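Local coordinates for protein dioxygenase (Pseudomonas brassicacearum, PDB 5V2D) that probably uses dioxygen and a non-haem iron to cleave the central carbon-carbon double bond of lignin-derived stilbenes, at residues Val238-Ala243 and Gly303-Ala308; Val317-Thr322 and Met348-Asp353; Leu468-Ser473 and Pro480-Arg485. All coordinates share one frame; numbering follows the deposited sequence.

Interaction 1. Residues Val238-Ala243 and Gly303-Ala308. With FE (Fe (III) ion), chain E.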
ATOM      1  N   VAL A 238     -11.358  -5.980  -0.684  1.00 28.25           N
ATOM      2  CA  VAL A 238     -10.798  -6.011   0.670  1.00 26.92           C
ATOM      3  C   VAL A 238      -9.312  -5.713   0.506  1.00 26.68           C
ATOM      4  O   VAL A 238      -8.461  -6.649   0.248  1.00 27.36           O
ATOM      5  CB  VAL A 238     -11.006  -7.338   1.373  1.00 26.30           C
ATOM      6  CG1 VAL A 238     -10.573  -7.226   2.834  1.00 26.60           C
ATOM      7  CG2 VAL A 238     -12.477  -7.728   1.365  1.00 26.91           C
ATOM      8  N   HIS A 239      -8.988  -4.424   0.644  1.00 26.22           N
ATOM      9  CA  HIS A 239      -7.612  -4.000   0.333  1.00 25.29           C
ATOM     10  C   HIS A 239      -6.653  -4.339   1.483  1.00 24.19           C
ATOM     11  O   HIS A 239      -5.564  -4.889   1.281  1.00 24.96           O
ATOM     12  CB  HIS A 239      -7.558  -2.520  -0.099  1.00 23.99           C
ATOM     13  CG  HIS A 239      -6.164  -2.053  -0.427  1.00 23.09           C
ATOM     14  ND1 HIS A 239      -5.431  -2.599  -1.464  1.00 23.24           N
ATOM     15  CD2 HIS A 239      -5.332  -1.212   0.238  1.00 22.83           C
ATOM     16  CE1 HIS A 239      -4.240  -2.027  -1.496  1.00 24.66           C
ATOM     17  NE2 HIS A 239      -4.152  -1.205  -0.461  1.00 24.26           N
ATOM     18  N   ASP A 240      -7.029  -3.897   2.691  1.00 26.11           N
ATOM     19  CA  ASP A 240      -6.213  -4.048   3.886  1.00 26.35           C
ATOM     20  C   ASP A 240      -7.052  -4.822   4.881  1.00 26.44           C
ATOM     21  O   ASP A 240      -8.221  -5.069   4.651  1.00 23.96           O
ATOM     22  CB  ASP A 240      -5.807  -2.646   4.371  1.00 27.83           C
ATOM     23  CG  ASP A 240      -4.556  -2.630   5.272  1.00 27.21           C
ATOM     24  OD1 ASP A 240      -4.154  -3.710   5.802  1.00 26.94           O
ATOM     25  OD2 ASP A 240      -4.015  -1.495   5.502  1.00 27.26           O
ATOM     26  N   PHE A 241      -6.468  -5.247   5.973  1.00 26.12           N
ATOM     27  CA  PHE A 241      -7.219  -5.927   7.035  1.00 25.07           C
ATOM     28  C   PHE A 241      -6.578  -5.629   8.367  1.00 26.45           C
ATOM     29  O   PHE A 241      -5.691  -4.841   8.432  1.00 24.12           O
ATOM     30  CB  PHE A 241      -7.384  -7.438   6.739  1.00 25.49           C
ATOM     31  CG  PHE A 241      -6.244  -8.307   7.153  1.00 26.81           C
ATOM     32  CD1 PHE A 241      -4.978  -8.048   6.773  1.00 25.50           C
ATOM     33  CD2 PHE A 241      -6.476  -9.438   7.916  1.00 30.11           C
ATOM     34  CE1 PHE A 241      -3.927  -8.921   7.096  1.00 28.41           C
ATOM     35  CE2 PHE A 241      -5.425 -10.308   8.288  1.00 30.12           C
ATOM     36  CZ  PHE A 241      -4.161 -10.040   7.886  1.00 29.17           C
ATOM     37  N   ALA A 242      -7.150  -6.169   9.425  1.00 25.79           N
ATOM     38  CA  ALA A 242      -6.629  -5.945  10.765  1.00 28.45           C
ATOM     39  C   ALA A 242      -6.522  -7.298  11.444  1.00 28.62           C
ATOM     40  O   ALA A 242      -7.418  -8.157  11.329  1.00 28.28           O
ATOM     41  CB  ALA A 242      -7.572  -5.077  11.522  1.00 30.41           C
ATOM     42  N   ALA A 243      -5.401  -7.505  12.096  1.00 28.66           N
ATOM     43  CA  ALA A 243      -5.176  -8.732  12.850  1.00 33.75           C
ATOM     44  C   ALA A 243      -4.811  -8.347  14.274  1.00 35.95           C
ATOM     45  O   ALA A 243      -4.086  -7.363  14.501  1.00 40.18           O
ATOM     46  CB  ALA A 243      -4.098  -9.596  12.203  1.00 37.03           C
ATOM     47  N   GLY A 303      -9.979   3.212   4.774  1.00 26.69           N
ATOM     48  CA  GLY A 303      -8.533   3.350   4.353  1.00 25.40           C
ATOM     49  C   GLY A 303      -7.650   2.257   4.952  1.00 25.73           C
ATOM     50  O   GLY A 303      -8.136   1.245   5.463  1.00 26.55           O
ATOM     51  N   HIS A 304      -6.340   2.488   4.903  1.00 25.88           N
ATOM     52  CA  HIS A 304      -5.362   1.542   5.431  1.00 25.59           C
ATOM     53  C   HIS A 304      -5.416   1.433   6.949  1.00 25.92           C
ATOM     54  O   HIS A 304      -5.586   2.415   7.645  1.00 26.40           O
ATOM     55  CB  HIS A 304      -3.959   2.013   5.027  1.00 25.11           C
ATOM     56  CG  HIS A 304      -3.707   1.801   3.593  1.00 25.27           C
ATOM     57  ND1 HIS A 304      -3.651   2.824   2.679  1.00 26.10           N
ATOM     58  CD2 HIS A 304      -3.391   0.672   2.929  1.00 25.04           C
ATOM     59  CE1 HIS A 304      -3.405   2.294   1.484  1.00 28.37           C
ATOM     60  NE2 HIS A 304      -3.253   0.995   1.620  1.00 25.74           N
ATOM     61  N   THR A 305      -5.189   0.239   7.446  1.00 23.95           N
ATOM     62  CA  THR A 305      -5.083   0.004   8.873  1.00 25.56           C
ATOM     63  C   THR A 305      -3.870   0.650   9.491  1.00 26.07           C
ATOM     64  O   THR A 305      -2.730   0.343   9.110  1.00 24.27           O
ATOM     65  CB  THR A 305      -5.036  -1.513   9.108  1.00 26.48           C
ATOM     66  OG1 THR A 305      -6.192  -2.104   8.521  1.00 30.37           O
ATOM     67  CG2 THR A 305      -4.985  -1.877  10.589  1.00 27.05           C
ATOM     68  N   LEU A 306      -4.076   1.513  10.480  1.00 25.35           N
ATOM     69  CA  LEU A 306      -2.951   2.009  11.291  1.00 26.07           C
ATOM     70  C   LEU A 306      -2.537   0.875  12.231  1.00 24.80           C
ATOM     71  O   LEU A 306      -1.420   0.377  12.194  1.00 24.77           O
ATOM     72  CB  LEU A 306      -3.293   3.272  12.020  1.00 25.15           C
ATOM     73  CG  LEU A 306      -2.300   3.671  13.112  1.00 25.99           C
ATOM     74  CD1 LEU A 306      -0.856   3.839  12.598  1.00 25.36           C
ATOM     75  CD2 LEU A 306      -2.807   4.984  13.752  1.00 25.78           C
ATOM     76  N   ASN A 307      -3.470   0.413  13.030  1.00 26.74           N
ATOM     77  CA  ASN A 307      -3.258  -0.695  13.936  1.00 25.45           C
ATOM     78  C   ASN A 307      -4.612  -1.148  14.459  1.00 25.45           C
ATOM     79  O   ASN A 307      -5.618  -0.502  14.243  1.00 27.10           O
ATOM     80  CB  ASN A 307      -2.253  -0.377  15.081  1.00 27.05           C
ATOM     81  CG  ASN A 307      -1.705  -1.615  15.731  1.00 26.48           C
ATOM     82  OD1 ASN A 307      -1.673  -2.714  15.145  1.00 24.96           O
ATOM     83  ND2 ASN A 307      -1.232  -1.442  16.969  1.00 27.42           N
ATOM     84  N   ALA A 308      -4.633  -2.274  15.144  1.00 26.62           N
ATOM     85  CA  ALA A 308      -5.835  -2.848  15.751  1.00 25.73           C
ATOM     86  C   ALA A 308      -5.443  -3.658  16.957  1.00 27.56           C
ATOM     87  O   ALA A 308      -4.327  -4.128  17.053  1.00 28.85           O
ATOM     88  CB  ALA A 308      -6.532  -3.759  14.728  1.00 25.93           C
TER
HETATM   89 FE    FE E 500      -2.410  -0.351   0.264  1.00 21.77          FE
HETATM   90  O   HOH W   1      -1.951  -1.054   6.679  1.00 25.52           O
HETATM   91  O   HOH W   2      -2.406   0.796  -1.451  1.00 26.53           O
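Thr305 OG1 gives its proton to Phe241 O over 2.8 Å, and the hydroxyl approaches from above the plane of that carbonyl. It can do so because OG1 lies beside its own backbone N and opposite the carbonyl carbon (chi1 -56°). The neighbouring bond runs from Thr305 N to Asp240 OD2, 2.9 Å long, and it too comes down on the carboxylate from above its plane. The other oxygen, Asp240 OD1, takes the backbone N of Phe241 at 2.8 Å and forms a salt bridge with Lys190, which leaves the carboxylate little freedom to rotate. OD2 also lies at the edge of the His304 ring, 3.4 Å from its CD2, so the aspartate touches the flank of an iron ligand.

At the iron, His239 NE2 and His304 NE2 each bind at 2.1 Å, with His188, His495 and water 2 as the other ligands. Such a four-histidine iron at the centre of a seven-bladed beta-propeller is the hallmark of the carotenoid cleavage oxygenase family. The two nitrogens approach each other because they share the metal, while the rings meet obliquely, their planes at 71°. Second-shell glutamates fix both rings: Glu156 is hydrogen-bonded to His239 ND1 and Glu372 to His304 ND1.

From the ligands onward the two segments run nearly parallel, 13° apart, into the edge strands of two adjacent blades. There Ala242 CB meets Ala308 CB at 3.6 Å.

Interaction 2. Residues Val317-Thr322 and Met348-Asp353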
ATOM      1  N   VAL A 317     -10.251  -1.075  15.660  1.00 29.83           N
ATOM      2  CA  VAL A 317      -9.470  -0.908  14.432  1.00 29.16           C
ATOM      3  C   VAL A 317      -9.343   0.568  14.109  1.00 28.92           C
ATOM      4  O   VAL A 317     -10.353   1.255  13.941  1.00 27.95           O
ATOM      5  CB  VAL A 317     -10.161  -1.613  13.264  1.00 31.09           C
ATOM      6  CG1 VAL A 317      -9.320  -1.528  12.016  1.00 32.45           C
ATOM      7  CG2 VAL A 317     -10.317  -3.105  13.587  1.00 34.25           C
ATOM      8  N   ASP A 318      -8.130   1.041  13.947  1.00 27.97           N
ATOM      9  CA  ASP A 318      -7.822   2.428  13.593  1.00 26.44           C
ATOM     10  C   ASP A 318      -7.424   2.554  12.137  1.00 27.41           C
ATOM     11  O   ASP A 318      -6.559   1.799  11.652  1.00 26.38           O
ATOM     12  CB  ASP A 318      -6.719   2.980  14.496  1.00 27.53           C
ATOM     13  CG  ASP A 318      -7.113   2.971  15.997  1.00 31.51           C
ATOM     14  OD1 ASP A 318      -6.206   2.957  16.916  1.00 31.39           O
ATOM     15  OD2 ASP A 318      -8.332   2.964  16.256  1.00 31.44           O
ATOM     16  N   MET A 319      -8.069   3.473  11.430  1.00 26.23           N
ATOM     17  CA  MET A 319      -7.825   3.669  10.020  1.00 26.43           C
ATOM     18  C   MET A 319      -8.410   5.020   9.548  1.00 28.10           C
ATOM     19  O   MET A 319      -9.388   5.463  10.083  1.00 27.55           O
ATOM     20  CB  MET A 319      -8.531   2.571   9.194  1.00 27.66           C
ATOM     21  CG  MET A 319     -10.012   2.549   9.369  1.00 29.85           C
ATOM     22  SD  MET A 319     -10.947   1.523   8.177  1.00 32.67           S
ATOM     23  CE  MET A 319     -10.577  -0.056   8.849  1.00 28.00           C
ATOM     24  N   PRO A 320      -7.865   5.582   8.465  1.00 27.29           N
ATOM     25  CA  PRO A 320      -8.577   6.667   7.759  1.00 27.25           C
ATOM     26  C   PRO A 320      -9.885   6.118   7.235  1.00 28.66           C
ATOM     27  O   PRO A 320      -9.968   4.915   6.861  1.00 26.95           O
ATOM     28  CB  PRO A 320      -7.629   7.052   6.628  1.00 28.15           C
ATOM     29  CG  PRO A 320      -6.322   6.455   6.998  1.00 29.59           C
ATOM     30  CD  PRO A 320      -6.613   5.218   7.805  1.00 27.37           C
ATOM     31  N   VAL A 321     -10.902   6.977   7.268  1.00 28.85           N
ATOM     32  CA  VAL A 321     -12.183   6.723   6.666  1.00 31.70           C
ATOM     33  C   VAL A 321     -12.546   7.975   5.847  1.00 34.68           C
ATOM     34  O   VAL A 321     -12.410   9.124   6.363  1.00 31.81           O
ATOM     35  CB  VAL A 321     -13.226   6.445   7.707  1.00 34.02           C
ATOM     36  CG1 VAL A 321     -14.596   6.159   7.039  1.00 34.51           C
ATOM     37  CG2 VAL A 321     -12.862   5.223   8.540  1.00 33.78           C
ATOM     38  N   THR A 322     -12.930   7.771   4.595  1.00 30.26           N
ATOM     39  CA  THR A 322     -13.236   8.887   3.721  1.00 34.82           C
ATOM     40  C   THR A 322     -14.705   8.836   3.371  1.00 36.94           C
ATOM     41  O   THR A 322     -15.242   7.775   3.065  1.00 33.80           O
ATOM     42  CB  THR A 322     -12.421   8.800   2.434  1.00 33.10           C
ATOM     43  OG1 THR A 322     -11.066   8.807   2.811  1.00 34.14           O
ATOM     44  CG2 THR A 322     -12.696   9.973   1.478  1.00 34.28           C
ATOM     45  N   MET A 348      -9.925   7.398  12.096  1.00 29.79           N
ATOM     46  CA  MET A 348     -11.018   6.942  12.946  1.00 31.77           C
ATOM     47  C   MET A 348     -10.745   5.646  13.649  1.00 31.50           C
ATOM     48  O   MET A 348      -9.902   4.840  13.226  1.00 29.83           O
ATOM     49  CB  MET A 348     -12.273   6.761  12.088  1.00 34.87           C
ATOM     50  CG  MET A 348     -12.531   7.953  11.238  1.00 39.25           C
ATOM     51  SD  MET A 348     -14.165   8.569  11.002  1.00 49.05           S
ATOM     52  CE  MET A 348     -14.383   9.162  12.582  1.00 43.13           C
ATOM     53  N   ARG A 349     -11.475   5.427  14.745  1.00 30.84           N
ATOM     54  CA  ARG A 349     -11.435   4.178  15.472  1.00 30.74           C
ATOM     55  C   ARG A 349     -12.798   3.533  15.305  1.00 30.47           C
ATOM     56  O   ARG A 349     -13.823   4.138  15.654  1.00 32.02           O
ATOM     57  CB  ARG A 349     -11.161   4.357  16.936  1.00 33.74           C
ATOM     58  CG  ARG A 349     -11.264   3.056  17.747  1.00 33.65           C
ATOM     59  CD  ARG A 349     -10.584   3.167  19.122  1.00 37.00           C
ATOM     60  NE  ARG A 349      -9.130   3.190  18.926  1.00 38.97           N
ATOM     61  CZ  ARG A 349      -8.217   3.309  19.868  1.00 40.99           C
ATOM     62  NH1 ARG A 349      -8.623   3.330  21.164  1.00 38.59           N
ATOM     63  NH2 ARG A 349      -6.925   3.288  19.533  1.00 36.28           N
ATOM     64  N   TRP A 350     -12.800   2.300  14.827  1.00 27.91           N
ATOM     65  CA  TRP A 350     -14.001   1.455  14.846  1.00 28.71           C
ATOM     66  C   TRP A 350     -13.931   0.534  16.068  1.00 30.76           C
ATOM     67  O   TRP A 350     -12.865   0.007  16.402  1.00 29.65           O
ATOM     68  CB  TRP A 350     -14.019   0.568  13.621  1.00 29.28           C
ATOM     69  CG  TRP A 350     -14.053   1.266  12.338  1.00 30.24           C
ATOM     70  CD1 TRP A 350     -12.995   1.561  11.579  1.00 29.88           C
ATOM     71  CD2 TRP A 350     -15.210   1.600  11.577  1.00 29.30           C
ATOM     72  NE1 TRP A 350     -13.408   2.145  10.398  1.00 31.34           N
ATOM     73  CE2 TRP A 350     -14.767   2.141  10.361  1.00 29.40           C
ATOM     74  CE3 TRP A 350     -16.589   1.519  11.813  1.00 33.48           C
ATOM     75  CZ2 TRP A 350     -15.623   2.638   9.401  1.00 30.48           C
ATOM     76  CZ3 TRP A 350     -17.451   2.038  10.838  1.00 31.74           C
ATOM     77  CH2 TRP A 350     -16.975   2.561   9.663  1.00 31.67           C
ATOM     78  N   THR A 351     -15.080   0.289  16.708  1.00 31.46           N
ATOM     79  CA  THR A 351     -15.183  -0.583  17.851  1.00 31.69           C
ATOM     80  C   THR A 351     -16.257  -1.656  17.509  1.00 34.48           C
ATOM     81  O   THR A 351     -17.418  -1.291  17.159  1.00 35.80           O
ATOM     82  CB  THR A 351     -15.671   0.240  19.040  1.00 35.31           C
ATOM     83  OG1 THR A 351     -14.672   1.244  19.346  1.00 38.07           O
ATOM     84  CG2 THR A 351     -15.839  -0.674  20.296  1.00 36.72           C
ATOM     85  N   PHE A 352     -15.856  -2.918  17.473  1.00 31.39           N
ATOM     86  CA  PHE A 352     -16.735  -4.027  17.112  1.00 34.19           C
ATOM     87  C   PHE A 352     -16.919  -4.820  18.434  1.00 36.09           C
ATOM     88  O   PHE A 352     -16.015  -5.512  18.890  1.00 36.22           O
ATOM     89  CB  PHE A 352     -16.132  -4.921  16.019  1.00 31.98           C
ATOM     90  CG  PHE A 352     -15.802  -4.179  14.765  1.00 30.65           C
ATOM     91  CD1 PHE A 352     -14.495  -3.766  14.523  1.00 31.82           C
ATOM     92  CD2 PHE A 352     -16.774  -3.743  13.913  1.00 31.11           C
ATOM     93  CE1 PHE A 352     -14.170  -3.101  13.362  1.00 32.67           C
ATOM     94  CE2 PHE A 352     -16.461  -3.051  12.764  1.00 33.63           C
ATOM     95  CZ  PHE A 352     -15.142  -2.712  12.491  1.00 29.80           C
ATOM     96  N   ASP A 353     -18.092  -4.655  19.023  1.00 36.06           N
ATOM     97  CA  ASP A 353     -18.413  -5.264  20.311  1.00 37.07           C
ATOM     98  C   ASP A 353     -19.096  -6.563  20.012  1.00 37.46           C
ATOM     99  O   ASP A 353     -20.293  -6.553  19.562  1.00 35.93           O
ATOM    100  CB  ASP A 353     -19.311  -4.355  21.135  1.00 39.13           C
ATOM    101  CG  ASP A 353     -19.571  -4.915  22.571  1.00 41.88           C
ATOM    102  OD1 ASP A 353     -19.230  -6.104  22.882  1.00 37.76           O
ATOM    103  OD2 ASP A 353     -19.963  -4.074  23.409  1.00 46.25           O
TER
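Arg349 lies alongside Asp318, the pair pointing the same way from neighbouring strands, and nearly the whole length of the arginine is in touch with the aspartate. Its CB begins 3.2 Å from Asp318 OD2, and CG follows at 3.3 Å from the same oxygen. CD is a little farther off, and there the chain bends (chi3 -72°), which brings the guanidinium side-on to the carboxylate in a two-pronged salt bridge. NE reaches Asp318 OD2 at 2.8 Å, and at the tip NH2 reaches Asp318 OD1 at 2.7 Å. Both bonds are almost straight and use syn lone pairs, and the two flat groups are nearly coplanar, 4° apart. Asp318 OD1 has a further hydrogen bond to Tyr385 OH.

The strands beneath are antiparallel members of one propeller blade. Val317 and Trp350 form a hydrogen-bonded pair, as do Met319 and Met348, each joined by two backbone bonds, with Asp318 and Arg349 the non-hydrogen-bonded pair between them.

On the opposite face, Met319 makes a Met-aromatic contact with Trp350. Its CG stands between backbone N and carbonyl carbon (chi1 60°) and lies at the indole edge, while SD comes obliquely to within 3.4 Å of Trp350 NE1. Val321 CG2 approaches the same NE1 at 3.6 Å, crossing the indole at about a right angle. Farther along, Val317 CG2 touches the edge of the Phe352 ring at CE1, 3.9 Å away.

Two chemistries thus divide the faces. The buried carboxylate is paired with a positive charge, which probably keeps it ionised, whereas Trp350 NE1 is buried among sulfur and methyl groups with no hydrogen-bonding partner in the model.

Interaction 3. Residues Leu468-Ser473 and Pro480-Arg485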
ATOM      1  N   LEU A 468      16.000  10.559   0.562  1.00 21.59           N
ATOM      2  CA  LEU A 468      15.433   9.741   1.585  1.00 24.22           C
ATOM      3  C   LEU A 468      15.737  10.459   2.954  1.00 28.07           C
ATOM      4  O   LEU A 468      16.940  10.628   3.317  1.00 27.34           O
ATOM      5  CB  LEU A 468      16.084   8.400   1.568  1.00 23.78           C
ATOM      6  CG  LEU A 468      15.467   7.317   2.428  1.00 26.46           C
ATOM      7  CD1 LEU A 468      14.047   7.030   2.006  1.00 26.23           C
ATOM      8  CD2 LEU A 468      16.364   6.060   2.354  1.00 27.87           C
ATOM      9  N   VAL A 469      14.703  10.950   3.630  1.00 26.03           N
ATOM     10  CA  VAL A 469      14.924  11.717   4.868  1.00 26.09           C
ATOM     11  C   VAL A 469      14.790  10.839   6.109  1.00 26.12           C
ATOM     12  O   VAL A 469      13.990   9.878   6.124  1.00 23.55           O
ATOM     13  CB  VAL A 469      14.012  12.932   4.990  1.00 27.77           C
ATOM     14  CG1 VAL A 469      14.381  13.900   3.880  1.00 28.48           C
ATOM     15  CG2 VAL A 469      12.534  12.598   5.028  1.00 27.96           C
ATOM     16  N   VAL A 470      15.596  11.150   7.121  1.00 24.87           N
ATOM     17  CA  VAL A 470      15.553  10.460   8.376  1.00 25.20           C
ATOM     18  C   VAL A 470      15.275  11.454   9.507  1.00 27.62           C
ATOM     19  O   VAL A 470      16.049  12.386   9.712  1.00 29.52           O
ATOM     20  CB  VAL A 470      16.899   9.768   8.641  1.00 25.37           C
ATOM     21  CG1 VAL A 470      16.800   8.981   9.960  1.00 26.74           C
ATOM     22  CG2 VAL A 470      17.339   8.862   7.472  1.00 27.18           C
ATOM     23  N   LEU A 471      14.163  11.272  10.206  1.00 27.23           N
ATOM     24  CA  LEU A 471      13.748  12.159  11.332  1.00 26.92           C
ATOM     25  C   LEU A 471      13.790  11.366  12.604  1.00 26.79           C
ATOM     26  O   LEU A 471      13.728  10.113  12.621  1.00 25.59           O
ATOM     27  CB  LEU A 471      12.334  12.717  11.139  1.00 26.43           C
ATOM     28  CG  LEU A 471      12.219  13.825  10.103  1.00 28.00           C
ATOM     29  CD1 LEU A 471      12.408  13.314   8.642  1.00 29.30           C
ATOM     30  CD2 LEU A 471      10.864  14.499  10.269  1.00 29.16           C
ATOM     31  N   ASP A 472      13.955  12.114  13.705  1.00 29.46           N
ATOM     32  CA  ASP A 472      13.992  11.494  15.031  1.00 29.89           C
ATOM     33  C   ASP A 472      12.613  11.639  15.575  1.00 28.95           C
ATOM     34  O   ASP A 472      12.109  12.788  15.613  1.00 30.66           O
ATOM     35  CB  ASP A 472      15.022  12.263  15.944  1.00 33.52           C
ATOM     36  CG  ASP A 472      15.308  11.494  17.222  1.00 36.26           C
ATOM     37  OD1 ASP A 472      14.371  11.083  17.950  1.00 36.16           O
ATOM     38  OD2 ASP A 472      16.503  11.215  17.484  1.00 43.02           O
ATOM     39  N   SER A 473      12.007  10.544  16.045  1.00 28.32           N
ATOM     40  CA  SER A 473      10.611  10.568  16.529  1.00 30.94           C
ATOM     41  C   SER A 473      10.418  11.471  17.763  1.00 33.62           C
ATOM     42  O   SER A 473       9.303  11.949  17.986  1.00 36.84           O
ATOM     43  CB  SER A 473      10.088   9.204  16.949  1.00 30.43           C
ATOM     44  OG  SER A 473      10.833   8.615  18.002  1.00 27.79           O
ATOM     45  N   PRO A 480      14.710  16.685   9.348  1.00 29.76           N
ATOM     46  CA  PRO A 480      15.597  15.575   9.189  1.00 30.53           C
ATOM     47  C   PRO A 480      16.894  15.710  10.015  1.00 31.11           C
ATOM     48  O   PRO A 480      17.425  16.803  10.076  1.00 31.34           O
ATOM     49  CB  PRO A 480      15.966  15.647   7.729  1.00 30.91           C
ATOM     50  CG  PRO A 480      14.772  16.268   7.069  1.00 32.11           C
ATOM     51  CD  PRO A 480      14.196  17.199   8.072  1.00 29.84           C
ATOM     52  N   ILE A 481      17.315  14.645  10.682  1.00 28.29           N
ATOM     53  CA  ILE A 481      18.635  14.600  11.188  1.00 31.55           C
ATOM     54  C   ILE A 481      19.614  14.247  10.056  1.00 31.56           C
ATOM     55  O   ILE A 481      20.802  14.518  10.156  1.00 31.39           O
ATOM     56  CB  ILE A 481      18.752  13.620  12.376  1.00 31.91           C
ATOM     57  CG1 ILE A 481      18.509  12.161  11.949  1.00 29.59           C
ATOM     58  CG2 ILE A 481      17.886  14.175  13.501  1.00 33.20           C
ATOM     59  CD1 ILE A 481      18.534  11.194  13.064  1.00 31.63           C
ATOM     60  N   ALA A 482      19.109  13.626   8.995  1.00 31.48           N
ATOM     61  CA  ALA A 482      19.921  13.247   7.833  1.00 31.33           C
ATOM     62  C   ALA A 482      19.066  13.263   6.590  1.00 30.11           C
ATOM     63  O   ALA A 482      17.900  12.895   6.626  1.00 28.55           O
ATOM     64  CB  ALA A 482      20.523  11.880   8.012  1.00 31.41           C
ATOM     65  N   ARG A 483      19.620  13.780   5.515  1.00 27.71           N
ATOM     66  CA  ARG A 483      19.004  13.741   4.185  1.00 29.85           C
ATOM     67  C   ARG A 483      19.907  12.980   3.254  1.00 29.17           C
ATOM     68  O   ARG A 483      21.048  13.378   3.020  1.00 29.91           O
ATOM     69  CB  ARG A 483      18.784  15.131   3.611  1.00 31.49           C
ATOM     70  CG  ARG A 483      17.897  16.047   4.481  1.00 32.44           C
ATOM     71  CD  ARG A 483      17.818  17.377   3.812  1.00 36.49           C
ATOM     72  NE  ARG A 483      16.978  18.353   4.458  1.00 36.61           N
ATOM     73  CZ  ARG A 483      15.801  18.766   3.987  1.00 38.14           C
ATOM     74  NH1 ARG A 483      15.240  18.305   2.886  1.00 37.75           N
ATOM     75  NH2 ARG A 483      15.130  19.637   4.651  1.00 39.25           N
ATOM     76  N   ILE A 484      19.395  11.854   2.756  1.00 27.15           N
ATOM     77  CA  ILE A 484      20.163  10.988   1.858  1.00 27.98           C
ATOM     78  C   ILE A 484      19.809  11.341   0.414  1.00 27.14           C
ATOM     79  O   ILE A 484      18.667  11.126  -0.021  1.00 24.86           O
ATOM     80  CB  ILE A 484      19.884   9.525   2.193  1.00 28.04           C
ATOM     81  CG1 ILE A 484      20.246   9.251   3.658  1.00 27.35           C
ATOM     82  CG2 ILE A 484      20.609   8.612   1.269  1.00 28.13           C
ATOM     83  CD1 ILE A 484      19.425   8.041   4.147  1.00 26.95           C
ATOM     84  N   ARG A 485      20.771  11.918  -0.329  1.00 27.07           N
ATOM     85  CA  ARG A 485      20.452  12.455  -1.647  1.00 30.42           C
ATOM     86  C   ARG A 485      20.480  11.282  -2.647  1.00 27.58           C
ATOM     87  O   ARG A 485      21.321  10.413  -2.544  1.00 26.87           O
ATOM     88  CB  ARG A 485      21.448  13.500  -2.087  1.00 35.23           C
ATOM     89  CG  ARG A 485      21.385  14.799  -1.300  1.00 44.01           C
ATOM     90  CD  ARG A 485      22.249  15.870  -2.034  1.00 53.75           C
ATOM     91  NE  ARG A 485      22.438  16.991  -1.117  1.00 62.16           N
ATOM     92  CZ  ARG A 485      23.444  17.158  -0.268  1.00 62.51           C
ATOM     93  NH1 ARG A 485      24.471  16.321  -0.233  1.00 69.45           N
ATOM     94  NH2 ARG A 485      23.455  18.243   0.500  1.00 61.82           N
TER
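Leu468 and Ile484 exchange two backbone hydrogen bonds, each 2.8 Å, from N of one residue to O of the other, in a hairpin whose strands run antiparallel, their axes at 168°. Val469 with Arg483 follows as a non-hydrogen-bonded pair. Next, Val470 N binds Ala482 O at 2.9 Å, but Val470 O faces two residues: it accepts Ile481 N at 2.8 Å, nearly along the C=O axis, and Ala482 N only weakly at 3.4 Å. This is a classic beta bulge.

Side chains alternate across the ladder. Leu468, Val470, Ala482 and Ile484 share one face, where Leu468 CB and Ile484 CB lie side by side at 4.0 Å. Ile484 CG1 sits opposite its carbonyl carbon (chi1 -58°), and its CD1 reaches Val470 CG2, also at 4.0 Å. Phe90 and Phe92 of strand 85-93 pack against this face. On the other face, Val469 CG1 touches Pro480 CG; within its own segment that carbon lies 3.9 Å above the Arg483 guanidinium plane, offset toward the rim. Leu471 runs alongside Pro480, and Trp427 packs against Leu471, Pro480 and Arg483.

Between 468-473 and 480-485 the side chains meet through hydrocarbon. Arg483, however, forms a salt bridge with Glu467, just upstream on the partner strand, so an ionic tie probably adds to the backbone bonds and apolar packing, while Asp472 pairs with Arg443 outside the hairpin.

In the fold
Along the chain the three contacts come in series. Interactions 1 and 2 adjoin, their centres 9 Å apart: strand 301-311 leads directly into strand 314-322, and backbone bonds such as Leu306 N to Asp318 O tie them. Interaction 1 joins two neighbouring blades at the iron, whereas interaction 2 lies within the second of these, one strand farther out. Interaction 3 is in another blade, with its centre 27 Å from interaction 1 and 31 Å from interaction 2. There strand 482-486 also pairs with strand 50-52 from near the start of the chain, so early and late sequence complete one blade and help close the propeller around its metal.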